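3-oxoacyl-[acyl-carrier protein] synthase (PDB 1UB7) probably catalyses the first condensation of bacterial fatty acid synthesis, joining an acetyl group from acetyl-CoA to two carbons of malonyl-ACP. Local coordinates at residues I240-P245 and A292-E297; L62-G67 and A285-V290; A185-H190 and G211-K216. All blocks are in the same frame, centred on the assembly; numbering follows the deposited sequence.

Contact 1 (I240-P245 and A292-E297)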
loop_
_atom_site.group_PDB
_atom_site.type_symbol
_atom_site.label_atom_id
_atom_site.label_comp_id
_atom_site.label_asym_id
_atom_site.label_seq_id
_atom_site.Cartn_x
_atom_site.Cartn_y
_atom_site.Cartn_z
ATOM N N ILE A 240 19.723 7.757 -22.952
ATOM C CA ILE A 240 19.571 8.103 -21.543
ATOM C C ILE A 240 20.589 9.109 -21.021
ATOM O O ILE A 240 21.784 8.818 -20.969
ATOM C CB ILE A 240 19.625 6.832 -20.647
ATOM C CG1 ILE A 240 18.634 5.776 -21.156
ATOM C CG2 ILE A 240 19.258 7.190 -19.216
ATOM C CD1 ILE A 240 17.181 6.274 -21.265
ATOM N N ARG A 241 20.099 10.285 -20.626
ATOM C CA ARG A 241 20.919 11.371 -20.072
ATOM C C ARG A 241 21.494 11.027 -18.689
ATOM O O ARG A 241 22.651 11.330 -18.394
ATOM C CB ARG A 241 20.079 12.658 -19.983
ATOM C CG ARG A 241 20.706 13.820 -19.203
ATOM C CD ARG A 241 22.036 14.270 -19.792
ATOM N NE ARG A 241 21.928 14.593 -21.214
ATOM C CZ ARG A 241 22.917 15.099 -21.947
ATOM N NH1 ARG A 241 24.100 15.348 -21.393
ATOM N NH2 ARG A 241 22.728 15.347 -23.239
ATOM N N LEU A 242 20.693 10.400 -17.837
ATOM C CA LEU A 242 21.176 10.033 -16.512
ATOM C C LEU A 242 20.421 8.832 -15.951
ATOM O O LEU A 242 19.193 8.748 -16.054
ATOM C CB LEU A 242 21.049 11.221 -15.557
ATOM C CG LEU A 242 21.503 11.055 -14.101
ATOM C CD1 LEU A 242 23.018 10.992 -14.023
ATOM C CD2 LEU A 242 20.993 12.230 -13.280
ATOM N N PHE A 243 21.175 7.897 -15.380
ATOM C CA PHE A 243 20.616 6.696 -14.781
ATOM C C PHE A 243 20.579 6.972 -13.300
ATOM O O PHE A 243 21.583 7.380 -12.728
ATOM C CB PHE A 243 21.503 5.473 -15.036
ATOM C CG PHE A 243 21.469 4.981 -16.453
ATOM C CD1 PHE A 243 21.931 5.782 -17.499
ATOM C CD2 PHE A 243 20.966 3.716 -16.750
ATOM C CE1 PHE A 243 21.889 5.326 -18.824
ATOM C CE2 PHE A 243 20.920 3.255 -18.069
ATOM C CZ PHE A 243 21.382 4.062 -19.106
ATOM N N VAL A 244 19.421 6.748 -12.686
ATOM C CA VAL A 244 19.255 6.985 -11.265
ATOM C C VAL A 244 18.806 5.691 -10.634
ATOM O O VAL A 244 17.647 5.276 -10.757
ATOM C CB VAL A 244 18.216 8.086 -11.004
ATOM C CG1 VAL A 244 18.332 8.579 -9.568
ATOM C CG2 VAL A 244 18.418 9.230 -11.990
ATOM N N PRO A 245 19.745 5.008 -9.976
ATOM C CA PRO A 245 19.461 3.734 -9.319
ATOM C C PRO A 245 19.186 3.876 -7.839
ATOM O O PRO A 245 19.472 4.908 -7.239
ATOM C CB PRO A 245 20.743 2.958 -9.552
ATOM C CG PRO A 245 21.778 4.041 -9.319
ATOM C CD PRO A 245 21.203 5.194 -10.140
ATOM N N ALA A 292 21.690 20.359 -10.007
ATOM C CA ALA A 292 23.031 20.470 -10.568
ATOM C C ALA A 292 22.903 20.710 -12.063
ATOM O O ALA A 292 23.867 21.082 -12.731
ATOM C CB ALA A 292 23.823 19.205 -10.309
ATOM N N GLY A 293 21.692 20.501 -12.573
ATOM C CA GLY A 293 21.429 20.691 -13.986
ATOM C C GLY A 293 21.752 19.465 -14.817
ATOM O O GLY A 293 21.780 19.538 -16.050
ATOM N N ARG A 294 22.007 18.342 -14.146
ATOM C CA ARG A 294 22.319 17.091 -14.833
ATOM C C ARG A 294 21.038 16.517 -15.407
ATOM O O ARG A 294 21.060 15.658 -16.288
ATOM C CB ARG A 294 22.922 16.096 -13.868
ATOM C CG ARG A 294 24.008 16.691 -13.003
ATOM C CD ARG A 294 24.506 15.614 -12.071
ATOM N NE ARG A 294 25.008 14.489 -12.851
ATOM C CZ ARG A 294 25.345 13.317 -12.335
ATOM N NH1 ARG A 294 25.225 13.107 -11.033
ATOM N NH2 ARG A 294 25.819 12.363 -13.122
ATOM N N ILE A 295 19.919 16.982 -14.876
ATOM C CA ILE A 295 18.623 16.563 -15.366
ATOM C C ILE A 295 17.987 17.868 -15.772
ATOM O O ILE A 295 18.038 18.837 -15.019
ATOM C CB ILE A 295 17.758 15.886 -14.261
ATOM C CG1 ILE A 295 18.162 14.418 -14.108
ATOM C CG2 ILE A 295 16.278 15.979 -14.611
ATOM C CD1 ILE A 295 17.352 13.675 -13.045
ATOM N N ARG A 296 17.420 17.904 -16.970
ATOM C CA ARG A 296 16.773 19.111 -17.468
ATOM C C ARG A 296 15.583 18.745 -18.328
ATOM O O ARG A 296 15.507 17.638 -18.869
ATOM C CB ARG A 296 17.741 19.945 -18.315
ATOM C CG ARG A 296 19.064 20.229 -17.655
ATOM C CD ARG A 296 19.949 21.042 -18.587
ATOM N NE ARG A 296 21.322 21.148 -18.092
ATOM C CZ ARG A 296 22.272 21.864 -18.681
ATOM N NH1 ARG A 296 22.000 22.537 -19.792
ATOM N NH2 ARG A 296 23.484 21.921 -18.150
ATOM N N GLU A 297 14.661 19.686 -18.464
ATOM C CA GLU A 297 13.488 19.446 -19.270
ATOM C C GLU A 297 13.942 18.874 -20.594
ATOM O O GLU A 297 14.844 19.417 -21.232
ATOM C CB GLU A 297 12.725 20.743 -19.491
ATOM C CG GLU A 297 11.546 20.587 -20.409
ATOM C CD GLU A 297 10.470 21.605 -20.126
ATOM O OE1 GLU A 297 9.907 21.584 -19.011
ATOM O OE2 GLU A 297 10.183 22.429 -21.016
#
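The guanidinium of Arg294 carries Leu242 over one of its faces: methyl CD1 of Leu242 sits 3.2 Å from NH2 of Arg294, the two side chains crossing at about a right angle. The setting is the C-terminal half of the thiolase fold. Arg294 NH2 also hydrogen-bonds to the carbonyl O of Glu265, so the polar end is held from outside the two segments while a flat side rests on leucine. A second guanidinium, that of Arg296, takes the carbonyl group of Gly293 at its edge, in plane.

Strand 242-245 is an outer strand of a mixed sheet, and segment 292-297 is the turn that leads from helix 281-292 into the neighbouring parallel strand 300-307. Gly293, at positive phi, closes that helix with a Schellman motif.

With CG of Leu242 anti to the backbone N (chi1 180°), the two methyls divide the work. CD1 takes the arginine, whereas CD2 packs on the buried Ile295, 3.7 Å from its CG1. One residue before Leu242, the aliphatic part of the exposed Arg241 lies alongside the turn, its CG 3.5 Å from the carbonyl O of Arg294. The turn is also tied to itself, since the bond from Arg296 NE to Gly293 O is 2.6 Å long, nearly straight at 167°, and falls on a carbonyl lone pair.

Contact 2 (L62-G67 and A285-V290)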
loop_
_atom_site.group_PDB
_atom_site.type_symbol
_atom_site.label_atom_id
_atom_site.label_comp_id
_atom_site.label_asym_id
_atom_site.label_seq_id
_atom_site.Cartn_x
_atom_site.Cartn_y
_atom_site.Cartn_z
ATOM N N LEU A 62 7.003 22.189 -2.012
ATOM C CA LEU A 62 6.277 23.439 -2.049
ATOM C C LEU A 62 7.183 24.677 -2.089
ATOM O O LEU A 62 6.824 25.678 -2.707
ATOM C CB LEU A 62 5.306 23.492 -0.872
ATOM C CG LEU A 62 4.089 22.598 -1.131
ATOM C CD1 LEU A 62 3.097 22.769 -0.008
ATOM C CD2 LEU A 62 3.434 22.969 -2.477
ATOM N N ARG A 63 8.349 24.630 -1.446
ATOM C CA ARG A 63 9.260 25.782 -1.503
ATOM C C ARG A 63 9.758 25.934 -2.936
ATOM O O ARG A 63 9.790 27.038 -3.472
ATOM C CB ARG A 63 10.460 25.609 -0.563
ATOM C CG ARG A 63 10.200 26.045 0.877
ATOM C CD ARG A 63 10.947 27.342 1.236
ATOM N NE ARG A 63 10.770 28.406 0.241
ATOM C CZ ARG A 63 11.387 29.589 0.275
ATOM N NH1 ARG A 63 12.231 29.891 1.259
ATOM N NH2 ARG A 63 11.183 30.465 -0.698
ATOM N N ARG A 64 10.117 24.814 -3.564
ATOM C CA ARG A 64 10.628 24.823 -4.940
ATOM C C ARG A 64 9.536 25.011 -5.996
ATOM O O ARG A 64 9.787 25.552 -7.087
ATOM C CB ARG A 64 11.358 23.503 -5.243
ATOM C CG ARG A 64 12.356 23.039 -4.173
ATOM C CD ARG A 64 12.478 21.518 -4.190
ATOM N NE ARG A 64 13.042 21.020 -5.438
ATOM C CZ ARG A 64 14.337 21.076 -5.748
ATOM N NH1 ARG A 64 15.210 21.613 -4.895
ATOM N NH2 ARG A 64 14.760 20.583 -6.903
ATOM N N HIS A 65 8.330 24.545 -5.686
ATOM C CA HIS A 65 7.224 24.627 -6.638
ATOM C C HIS A 65 5.941 25.099 -5.983
ATOM O O HIS A 65 5.052 24.301 -5.704
ATOM C CB HIS A 65 6.983 23.256 -7.260
ATOM C CG HIS A 65 8.213 22.620 -7.826
ATOM N ND1 HIS A 65 8.604 22.790 -9.137
ATOM C CD2 HIS A 65 9.116 21.778 -7.270
ATOM C CE1 HIS A 65 9.688 22.071 -9.369
ATOM N NE2 HIS A 65 10.020 21.446 -8.252
ATOM N N PRO A 66 5.824 26.410 -5.740
ATOM C CA PRO A 66 4.649 27.033 -5.113
ATOM C C PRO A 66 3.340 26.674 -5.815
ATOM O O PRO A 66 3.261 26.696 -7.051
ATOM C CB PRO A 66 4.948 28.528 -5.220
ATOM C CG PRO A 66 6.451 28.588 -5.255
ATOM C CD PRO A 66 6.820 27.426 -6.132
ATOM N N GLY A 67 2.325 26.346 -5.015
ATOM C CA GLY A 67 1.016 25.998 -5.544
ATOM C C GLY A 67 0.922 24.655 -6.243
ATOM O O GLY A 67 -0.077 24.366 -6.911
ATOM N N ALA A 285 17.997 11.585 -4.900
ATOM C CA ALA A 285 18.973 11.686 -5.978
ATOM C C ALA A 285 18.491 12.576 -7.121
ATOM O O ALA A 285 19.247 13.413 -7.620
ATOM C CB ALA A 285 19.322 10.287 -6.517
ATOM N N LEU A 286 17.244 12.398 -7.549
ATOM C CA LEU A 286 16.714 13.222 -8.639
ATOM C C LEU A 286 16.803 14.705 -8.302
ATOM O O LEU A 286 17.119 15.531 -9.167
ATOM C CB LEU A 286 15.254 12.874 -8.926
ATOM C CG LEU A 286 15.015 11.512 -9.559
ATOM C CD1 LEU A 286 13.541 11.178 -9.489
ATOM C CD2 LEU A 286 15.517 11.523 -10.986
ATOM N N LYS A 287 16.515 15.032 -7.043
ATOM C CA LYS A 287 16.547 16.416 -6.579
ATOM C C LYS A 287 17.927 17.030 -6.791
ATOM O O LYS A 287 18.035 18.136 -7.329
ATOM C CB LYS A 287 16.173 16.511 -5.095
ATOM C CG LYS A 287 16.242 17.940 -4.562
ATOM C CD LYS A 287 16.172 17.988 -3.043
ATOM C CE LYS A 287 16.278 19.418 -2.536
ATOM N NZ LYS A 287 16.069 19.463 -1.075
ATOM N N GLU A 288 18.977 16.320 -6.373
ATOM C CA GLU A 288 20.339 16.826 -6.555
ATOM C C GLU A 288 20.681 16.986 -8.050
ATOM O O GLU A 288 21.272 17.991 -8.459
ATOM C CB GLU A 288 21.349 15.897 -5.883
ATOM C CG GLU A 288 20.996 15.587 -4.444
ATOM C CD GLU A 288 22.193 15.146 -3.617
ATOM O OE1 GLU A 288 23.045 14.394 -4.141
ATOM O OE2 GLU A 288 22.271 15.548 -2.434
ATOM N N ALA A 289 20.291 16.002 -8.856
ATOM C CA ALA A 289 20.550 16.042 -10.286
ATOM C C ALA A 289 19.831 17.212 -10.946
ATOM O O ALA A 289 20.374 17.871 -11.840
ATOM C CB ALA A 289 20.120 14.739 -10.932
ATOM N N VAL A 290 18.599 17.468 -10.524
ATOM C CA VAL A 290 17.859 18.574 -11.103
ATOM C C VAL A 290 18.589 19.862 -10.780
ATOM O O VAL A 290 18.859 20.672 -11.671
ATOM C CB VAL A 290 16.415 18.635 -10.556
ATOM C CG1 VAL A 290 15.794 19.986 -10.851
ATOM C CG2 VAL A 290 15.594 17.530 -11.194
#
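Arg64, in the last turn of helix 50-64, reaches across to Lys287 and Val290 on helix 281-292 and carries the whole contact from its side. The bend at chi3 (64°), with chi4 at 77°, turns the plane of its guanidinium so that one face meets the lysine. Lys287 CG stands 3.6 Å above that plane, offset toward the rim. Farther out, Lys287 CE comes within 3.4 Å of Arg64 NH1, while the edge of the group, near its plane, meets Val290, whose CG1 is 4.1 Å from Arg64 NH2. At His65 the chain leaves the helical conformation.

The lysine lies extended beyond CG, which brings its ammonium 4.5 Å from the arginine, NZ to NH1. Each cation has an acid of its own, and each acid belongs to the other's helix: Arg64 NH2 forms a salt bridge with Asp291, just beyond segment 285-290, and Lys287 NZ with Asp60, one turn before Arg64. An alanine in place of Arg64 would probably leave Asp291 without this salt-bridge partner and uncover the methylenes of Lys287. The two helices are thus joined at the surface by crossed ion pairs, whose carboxylates probably offset the repulsion between the neighbouring cations, with the methylenes of Lys287 lying against the arginine face.

Contact 3 (A185-H190 and G211-K216)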
loop_
_atom_site.group_PDB
_atom_site.type_symbol
_atom_site.label_atom_id
_atom_site.label_comp_id
_atom_site.label_asym_id
_atom_site.label_seq_id
_atom_site.Cartn_x
_atom_site.Cartn_y
_atom_site.Cartn_z
ATOM N N ALA A 185 11.639 -14.237 -0.083
ATOM C CA ALA A 185 11.152 -13.434 1.031
ATOM C C ALA A 185 12.056 -13.587 2.255
ATOM O O ALA A 185 12.144 -12.683 3.091
ATOM C CB ALA A 185 9.724 -13.852 1.376
ATOM N N LYS A 186 12.722 -14.738 2.353
ATOM C CA LYS A 186 13.625 -15.042 3.468
ATOM C C LYS A 186 14.950 -14.264 3.404
ATOM O O LYS A 186 15.662 -14.153 4.408
ATOM C CB LYS A 186 13.929 -16.542 3.479
ATOM C CG LYS A 186 14.267 -17.071 2.096
ATOM C CD LYS A 186 14.893 -18.448 2.135
ATOM C CE LYS A 186 14.938 -19.058 0.736
ATOM N NZ LYS A 186 15.475 -18.115 -0.285
ATOM N N GLU A 187 15.260 -13.726 2.222
ATOM C CA GLU A 187 16.498 -12.977 1.972
ATOM C C GLU A 187 16.556 -11.569 2.567
ATOM O O GLU A 187 17.640 -11.009 2.751
ATOM C CB GLU A 187 16.738 -12.892 0.464
ATOM C CG GLU A 187 16.568 -14.222 -0.242
ATOM C CD GLU A 187 17.633 -15.235 0.147
ATOM O OE1 GLU A 187 18.114 -15.193 1.303
ATOM O OE2 GLU A 187 17.975 -16.085 -0.707
ATOM N N LEU A 188 15.393 -10.995 2.852
ATOM C CA LEU A 188 15.307 -9.654 3.425
ATOM C C LEU A 188 13.917 -9.486 4.037
ATOM O O LEU A 188 12.910 -9.679 3.352
ATOM C CB LEU A 188 15.552 -8.596 2.333
ATOM C CG LEU A 188 15.517 -7.107 2.707
ATOM C CD1 LEU A 188 16.474 -6.809 3.860
ATOM C CD2 LEU A 188 15.877 -6.286 1.484
ATOM N N TYR A 189 13.865 -9.131 5.322
ATOM C CA TYR A 189 12.590 -8.967 6.016
ATOM C C TYR A 189 12.664 -8.404 7.448
ATOM O O TYR A 189 13.736 -8.210 8.023
ATOM C CB TYR A 189 11.859 -10.321 6.055
ATOM C CG TYR A 189 12.617 -11.408 6.799
ATOM C CD1 TYR A 189 12.767 -11.357 8.191
ATOM C CD2 TYR A 189 13.226 -12.462 6.109
ATOM C CE1 TYR A 189 13.503 -12.319 8.875
ATOM C CE2 TYR A 189 13.968 -13.431 6.786
ATOM C CZ TYR A 189 14.103 -13.352 8.169
ATOM O OH TYR A 189 14.840 -14.294 8.850
ATOM N N HIS A 190 11.478 -8.152 7.993
ATOM C CA HIS A 190 11.263 -7.665 9.351
ATOM C C HIS A 190 9.772 -7.915 9.603
ATOM O O HIS A 190 8.907 -7.206 9.071
ATOM C CB HIS A 190 11.577 -6.169 9.483
ATOM C CG HIS A 190 11.266 -5.606 10.840
ATOM N ND1 HIS A 190 9.978 -5.476 11.317
ATOM C CD2 HIS A 190 12.078 -5.166 11.832
ATOM C CE1 HIS A 190 10.010 -4.980 12.541
ATOM N NE2 HIS A 190 11.272 -4.783 12.877
ATOM N N GLY A 211 22.794 -10.400 2.637
ATOM C CA GLY A 211 23.517 -9.584 1.674
ATOM C C GLY A 211 24.072 -10.244 0.416
ATOM O O GLY A 211 23.916 -9.716 -0.687
ATOM N N ARG A 212 24.715 -11.397 0.572
ATOM C CA ARG A 212 25.322 -12.104 -0.553
ATOM C C ARG A 212 24.365 -12.404 -1.705
ATOM O O ARG A 212 24.712 -12.226 -2.877
ATOM C CB ARG A 212 25.977 -13.399 -0.049
ATOM C CG ARG A 212 27.253 -13.178 0.784
ATOM C CD ARG A 212 27.036 -12.209 1.961
ATOM N NE ARG A 212 26.089 -12.708 2.966
ATOM C CZ ARG A 212 25.702 -12.022 4.041
ATOM N NH1 ARG A 212 26.175 -10.800 4.257
ATOM N NH2 ARG A 212 24.851 -12.558 4.909
ATOM N N GLU A 213 23.164 -12.861 -1.374
ATOM C CA GLU A 213 22.171 -13.171 -2.396
ATOM C C GLU A 213 21.532 -11.884 -2.895
ATOM O O GLU A 213 21.262 -11.739 -4.089
ATOM C CB GLU A 213 21.097 -14.107 -1.833
ATOM C CG GLU A 213 21.637 -15.451 -1.365
ATOM C CD GLU A 213 22.474 -16.145 -2.429
ATOM O OE1 GLU A 213 21.965 -16.339 -3.558
ATOM O OE2 GLU A 213 23.639 -16.497 -2.136
ATOM N N VAL A 214 21.298 -10.953 -1.975
ATOM C CA VAL A 214 20.705 -9.661 -2.311
ATOM C C VAL A 214 21.600 -8.939 -3.326
ATOM O O VAL A 214 21.108 -8.226 -4.205
ATOM C CB VAL A 214 20.533 -8.784 -1.038
ATOM C CG1 VAL A 214 19.954 -7.423 -1.399
ATOM C CG2 VAL A 214 19.625 -9.492 -0.046
ATOM N N PHE A 215 22.912 -9.142 -3.201
ATOM C CA PHE A 215 23.899 -8.539 -4.098
ATOM C C PHE A 215 23.750 -9.150 -5.490
ATOM O O PHE A 215 23.682 -8.438 -6.503
ATOM C CB PHE A 215 25.320 -8.800 -3.573
ATOM C CG PHE A 215 26.395 -8.094 -4.353
ATOM C CD1 PHE A 215 26.675 -8.456 -5.670
ATOM C CD2 PHE A 215 27.094 -7.030 -3.790
ATOM C CE1 PHE A 215 27.630 -7.767 -6.413
ATOM C CE2 PHE A 215 28.054 -6.334 -4.528
ATOM C CZ PHE A 215 28.319 -6.703 -5.842
ATOM N N LYS A 216 23.717 -10.480 -5.517
ATOM C CA LYS A 216 23.573 -11.247 -6.747
ATOM C C LYS A 216 22.289 -10.808 -7.483
ATOM O O LYS A 216 22.274 -10.641 -8.708
ATOM C CB LYS A 216 23.518 -12.738 -6.384
ATOM C CG LYS A 216 23.997 -13.695 -7.470
ATOM C CD LYS A 216 23.906 -15.152 -7.009
ATOM C CE LYS A 216 24.743 -15.409 -5.756
ATOM N NZ LYS A 216 24.736 -16.848 -5.344
#
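Glu187 and Glu213 meet because both chains fold back at chi2 (-67° in Glu187, -52° in Glu213), each with CG beside its own backbone N. The bend brings the carboxylate of Glu187 against the aliphatic root of Glu213: OE2 of Glu187 lies 3.8 Å from CG of Glu213, with CB of Glu213 hardly farther off. Glu213 starts toward the other segment and then leads its own carboxylate away, so that OE2 of Glu187 stays 4.9 Å from OE1 of Glu213. The side chains cross at a slant, their carboxylate planes 26° apart.

Each acid has a lysine within its own segment. Lys186 NZ forms a salt bridge with OE2 of Glu187, its hydrogen bond weak at 3.2 Å, and Lys216 NZ, one turn along the helix, forms another with OE1 of Glu213, again with a weak bond, of 3.3 Å. These two cations probably temper the repulsion between the carboxylates, but each pairs with the acid of its own segment, so these salt bridges do not cross the contact.

Deeper in, the buried Val214 turns CG2 toward the backbone of segment 185-190, meeting the carbonyl O of Glu187 at 3.8 Å. This is a van der Waals approach of a methyl to a carbonyl. Met209 packs on both Val214 and Leu188. Pro87 of the second subunit packs on Ala185 and Tyr189, its Phe86 on Leu188 and His190, and His190 pairs with a strand of that subunit.

Here the first turn of helix 211-233 rests on the entry to strand 188-191, which lies at the interface of the FabH homodimer. That strand and 208-209 form a two-stranded antiparallel sheet, its strands joined by a long loop, leading directly into the helix, with the Val214 side chain about 8 Å from those of the predicted active-site residues His246 and Asn276.

In the fold
Contacts 1 and 2 are neighbours, their centres 14 Å apart, and their segments alternate along the chain. Helix 281-292 joins them: it presses Ala285 and Ala289 onto strand 242-245, with Leu242 CD2 3.5 Å from Ala289 CB, and turns Lys287 and Val290 out toward helix 50-64. The C-terminal sheet is thereby linked through one helix to the N-terminal half of the chain. Contact 3 lies 29 Å from contact 1 and 33 Å from contact 2, centre to centre, on the opposite side of the chain's centre from contact 2. It is nested within the loop that contact 2 closes and precedes contact 1; helix 211-233 begins in contact 3 and is followed in the chain by strand 242-245 of contact 1.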